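Copper-containing nitrite reductase (Thermus scotoductus, PDB 6HBE) probably catalyses the one-electron reduction of nitrite to nitric oxide at copper centres of a homotrimer, drawing electrons from a cytochrome c. Local coordinates at residues 63-68 with 75-80. Numbering follows the deposited sequence.
Sequences VHITLR and HGLSIH. With CU (copper (II) ion), chain N; CU (copper (II) ion), chain M.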
ATOM      1  N   VAL C  63      27.256   6.675 -24.611  1.00 28.66           N
ATOM      2  CA  VAL C  63      27.519   6.301 -23.224  1.00 27.97           C
ATOM      3  C   VAL C  63      28.160   4.929 -23.223  1.00 29.70           C
ATOM      4  O   VAL C  63      27.542   3.960 -23.693  1.00 29.52           O
ATOM      5  CB  VAL C  63      26.207   6.267 -22.399  1.00 28.69           C
ATOM      6  CG1 VAL C  63      26.482   5.904 -20.944  1.00 29.11           C
ATOM      7  CG2 VAL C  63      25.458   7.596 -22.514  1.00 30.05           C
ATOM      8  N   HIS C  64      29.375   4.829 -22.679  1.00 28.75           N
ATOM      9  CA  HIS C  64      30.065   3.557 -22.532  1.00 31.11           C
ATOM     10  C   HIS C  64      29.968   3.199 -21.063  1.00 30.18           C
ATOM     11  O   HIS C  64      30.341   4.014 -20.228  1.00 31.87           O
ATOM     12  CB  HIS C  64      31.575   3.641 -22.921  1.00 34.70           C
ATOM     13  CG  HIS C  64      31.838   4.074 -24.335  1.00 40.78           C
ATOM     14  ND1 HIS C  64      31.622   3.255 -25.427  1.00 45.44           N
ATOM     15  CD2 HIS C  64      32.326   5.238 -24.835  1.00 47.88           C
ATOM     16  CE1 HIS C  64      31.937   3.902 -26.536  1.00 45.31           C
ATOM     17  NE2 HIS C  64      32.378   5.104 -26.204  1.00 48.00           N
ATOM     18  N   ILE C  65      29.487   1.993 -20.761  1.00 26.54           N
ATOM     19  CA  ILE C  65      29.460   1.446 -19.404  1.00 27.04           C
ATOM     20  C   ILE C  65      30.461   0.291 -19.274  1.00 28.61           C
ATOM     21  O   ILE C  65      30.505  -0.598 -20.138  1.00 30.01           O
ATOM     22  CB  ILE C  65      28.051   0.872 -19.048  1.00 29.27           C
ATOM     23  CG1 ILE C  65      26.956   1.934 -19.178  1.00 31.42           C
ATOM     24  CG2 ILE C  65      28.070   0.198 -17.673  1.00 28.67           C
ATOM     25  CD1 ILE C  65      27.089   3.111 -18.228  1.00 32.63           C
ATOM     26  N   THR C  66      31.225   0.282 -18.188  1.00 26.19           N
ATOM     27  CA  THR C  66      32.033  -0.858 -17.811  1.00 27.82           C
ATOM     28  C   THR C  66      31.439  -1.369 -16.526  1.00 28.31           C
ATOM     29  O   THR C  66      31.373  -0.631 -15.571  1.00 28.16           O
ATOM     30  CB  THR C  66      33.520  -0.479 -17.590  1.00 30.57           C
ATOM     31  OG1 THR C  66      34.089  -0.099 -18.847  1.00 30.25           O
ATOM     32  CG2 THR C  66      34.309  -1.632 -17.033  1.00 30.88           C
ATOM     33  N   LEU C  67      30.950  -2.609 -16.525  1.00 27.96           N
ATOM     34  CA  LEU C  67      30.397  -3.210 -15.331  1.00 26.86           C
ATOM     35  C   LEU C  67      31.297  -4.304 -14.828  1.00 27.28           C
ATOM     36  O   LEU C  67      31.579  -5.252 -15.577  1.00 30.71           O
ATOM     37  CB  LEU C  67      29.015  -3.778 -15.667  1.00 29.00           C
ATOM     38  CG  LEU C  67      28.329  -4.639 -14.591  1.00 29.86           C
ATOM     39  CD1 LEU C  67      27.967  -3.793 -13.375  1.00 31.10           C
ATOM     40  CD2 LEU C  67      27.080  -5.292 -15.182  1.00 32.18           C
ATOM     41  N   ARG C  68      31.679  -4.270 -13.556  1.00 25.12           N
ATOM     42  CA  ARG C  68      32.541  -5.298 -12.992  1.00 28.32           C
ATOM     43  C   ARG C  68      31.856  -5.923 -11.798  1.00 28.20           C
ATOM     44  O   ARG C  68      31.291  -5.206 -10.983  1.00 29.59           O
ATOM     45  CB  ARG C  68      33.896  -4.732 -12.507  1.00 29.79           C
ATOM     46  CG  ARG C  68      34.682  -3.980 -13.557  1.00 32.82           C
ATOM     47  CD  ARG C  68      36.018  -3.461 -13.015  1.00 33.45           C
ATOM     48  NE  ARG C  68      36.577  -2.479 -13.936  1.00 35.43           N
ATOM     49  CZ  ARG C  68      37.119  -2.759 -15.129  1.00 38.78           C
ATOM     50  NH1 ARG C  68      37.249  -4.018 -15.564  1.00 38.25           N
ATOM     51  NH2 ARG C  68      37.573  -1.763 -15.896  1.00 42.44           N
ATOM     52  N   HIS C  75      25.516 -10.844 -10.505  1.00 25.08           N
ATOM     53  CA  HIS C  75      24.833  -9.532 -10.517  1.00 23.87           C
ATOM     54  C   HIS C  75      24.582  -9.177 -11.982  1.00 24.66           C
ATOM     55  O   HIS C  75      24.671 -10.050 -12.865  1.00 26.39           O
ATOM     56  CB  HIS C  75      25.685  -8.455  -9.795  1.00 23.93           C
ATOM     57  CG  HIS C  75      25.776  -8.661  -8.317  1.00 22.94           C
ATOM     58  ND1 HIS C  75      24.704  -8.457  -7.479  1.00 24.02           N
ATOM     59  CD2 HIS C  75      26.809  -9.044  -7.526  1.00 23.31           C
ATOM     60  CE1 HIS C  75      25.058  -8.749  -6.238  1.00 21.45           C
ATOM     61  NE2 HIS C  75      26.329  -9.102  -6.239  1.00 23.46           N
ATOM     62  N   GLY C  76      24.241  -7.932 -12.252  1.00 22.54           N
ATOM     63  CA  GLY C  76      23.977  -7.491 -13.609  1.00 22.48           C
ATOM     64  C   GLY C  76      23.553  -6.051 -13.595  1.00 23.27           C
ATOM     65  O   GLY C  76      23.735  -5.376 -12.585  1.00 25.86           O
ATOM     66  N   LEU C  77      23.003  -5.563 -14.704  1.00 24.67           N
ATOM     67  CA  LEU C  77      22.566  -4.161 -14.788  1.00 25.66           C
ATOM     68  C   LEU C  77      21.466  -3.952 -15.834  1.00 26.01           C
ATOM     69  O   LEU C  77      21.543  -4.466 -16.973  1.00 24.93           O
ATOM     70  CB  LEU C  77      23.762  -3.255 -15.137  1.00 24.97           C
ATOM     71  CG  LEU C  77      23.552  -1.740 -15.299  1.00 25.42           C
ATOM     72  CD1 LEU C  77      23.284  -1.120 -13.930  1.00 25.24           C
ATOM     73  CD2 LEU C  77      24.777  -1.088 -15.947  1.00 25.50           C
ATOM     74  N   SER C  78      20.457  -3.183 -15.428  1.00 23.18           N
ATOM     75  CA  SER C  78      19.514  -2.541 -16.330  1.00 23.27           C
ATOM     76  C   SER C  78      19.673  -1.027 -16.230  1.00 22.46           C
ATOM     77  O   SER C  78      19.868  -0.500 -15.143  1.00 22.46           O
ATOM     78  CB  SER C  78      18.055  -2.928 -15.973  1.00 24.52           C
ATOM     79  OG  SER C  78      17.166  -2.184 -16.799  1.00 26.58           O
ATOM     80  N   ILE C  79      19.572  -0.333 -17.359  1.00 23.02           N
ATOM     81  CA  ILE C  79      19.780   1.115 -17.404  1.00 24.56           C
ATOM     82  C   ILE C  79      18.708   1.753 -18.286  1.00 24.30           C
ATOM     83  O   ILE C  79      18.723   1.617 -19.532  1.00 22.76           O
ATOM     84  CB  ILE C  79      21.248   1.469 -17.842  1.00 27.55           C
ATOM     85  CG1 ILE C  79      21.451   2.982 -17.929  1.00 28.89           C
ATOM     86  CG2 ILE C  79      21.656   0.770 -19.136  1.00 29.88           C
ATOM     87  CD1 ILE C  79      22.877   3.395 -17.600  1.00 33.56           C
ATOM     88  N   HIS C  80      17.767   2.471 -17.648  1.00 22.23           N
ATOM     89  CA  HIS C  80      16.526   2.855 -18.325  1.00 20.19           C
ATOM     90  C   HIS C  80      16.726   3.922 -19.406  1.00 21.11           C
ATOM     91  O   HIS C  80      15.829   4.119 -20.199  1.00 21.52           O
ATOM     92  CB  HIS C  80      15.423   3.318 -17.334  1.00 21.26           C
ATOM     93  CG  HIS C  80      14.912   2.260 -16.392  1.00 20.11           C
ATOM     94  ND1 HIS C  80      13.889   2.508 -15.498  1.00 21.81           N
ATOM     95  CD2 HIS C  80      15.246   0.958 -16.220  1.00 21.30           C
ATOM     96  CE1 HIS C  80      13.654   1.418 -14.781  1.00 20.72           C
ATOM     97  NE2 HIS C  80      14.460   0.453 -15.210  1.00 22.55           N
TER
HETATM   98 CU    CU N 502      22.805  -7.783  -7.881  1.00 24.97          CU
HETATM   99 CU    CU M 501      14.139  -1.421 -14.401  1.00 23.61          CU
HETATM  100  O   HOH W   1      14.499  -2.599 -15.910  1.00 28.85           O
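Leu67 and Ile65, reaching inward from strand 62-69, meet Leu77 and Ile79 of 75-80 across the core of the cupredoxin sandwich. Leu67 brings its CD2 methyl over the 75-80 backbone, 3.9 Å from both Gly76 C and Leu77 CB. Leu77 holds CG anti to its backbone N (chi1 179°), carrying CD2 on to Ile65, whose CG2 lies 3.9 Å away; these two side chains cross at about a right angle. Farther along, the CD1 methyl of Ile79 comes end-on against the flank of the Ile65 CD1 methyl, at a looser 4.3 Å. Leu26 of strand 21-36 and Phe103 of strand 98-104, in the same sheet as 62-69, also pack on Leu77 and Ile79, respectively.

The two ends of 75-80 each carry a copper ligand. His75 ND1 binds the type 1 ion, completed by Cys115, His125 and Gln130. His80 NE2 binds the type 2 copper, at the subunit interface, with His114, a water and His267 of the second subunit. That water and Ser78 OG share a hydrogen bond of 2.8 Å. The contact is purely van der Waals. Because the backbone is extended, Leu77 and Ile79 face strand 62-69 while Ser78 between them turns to the copper-bound water.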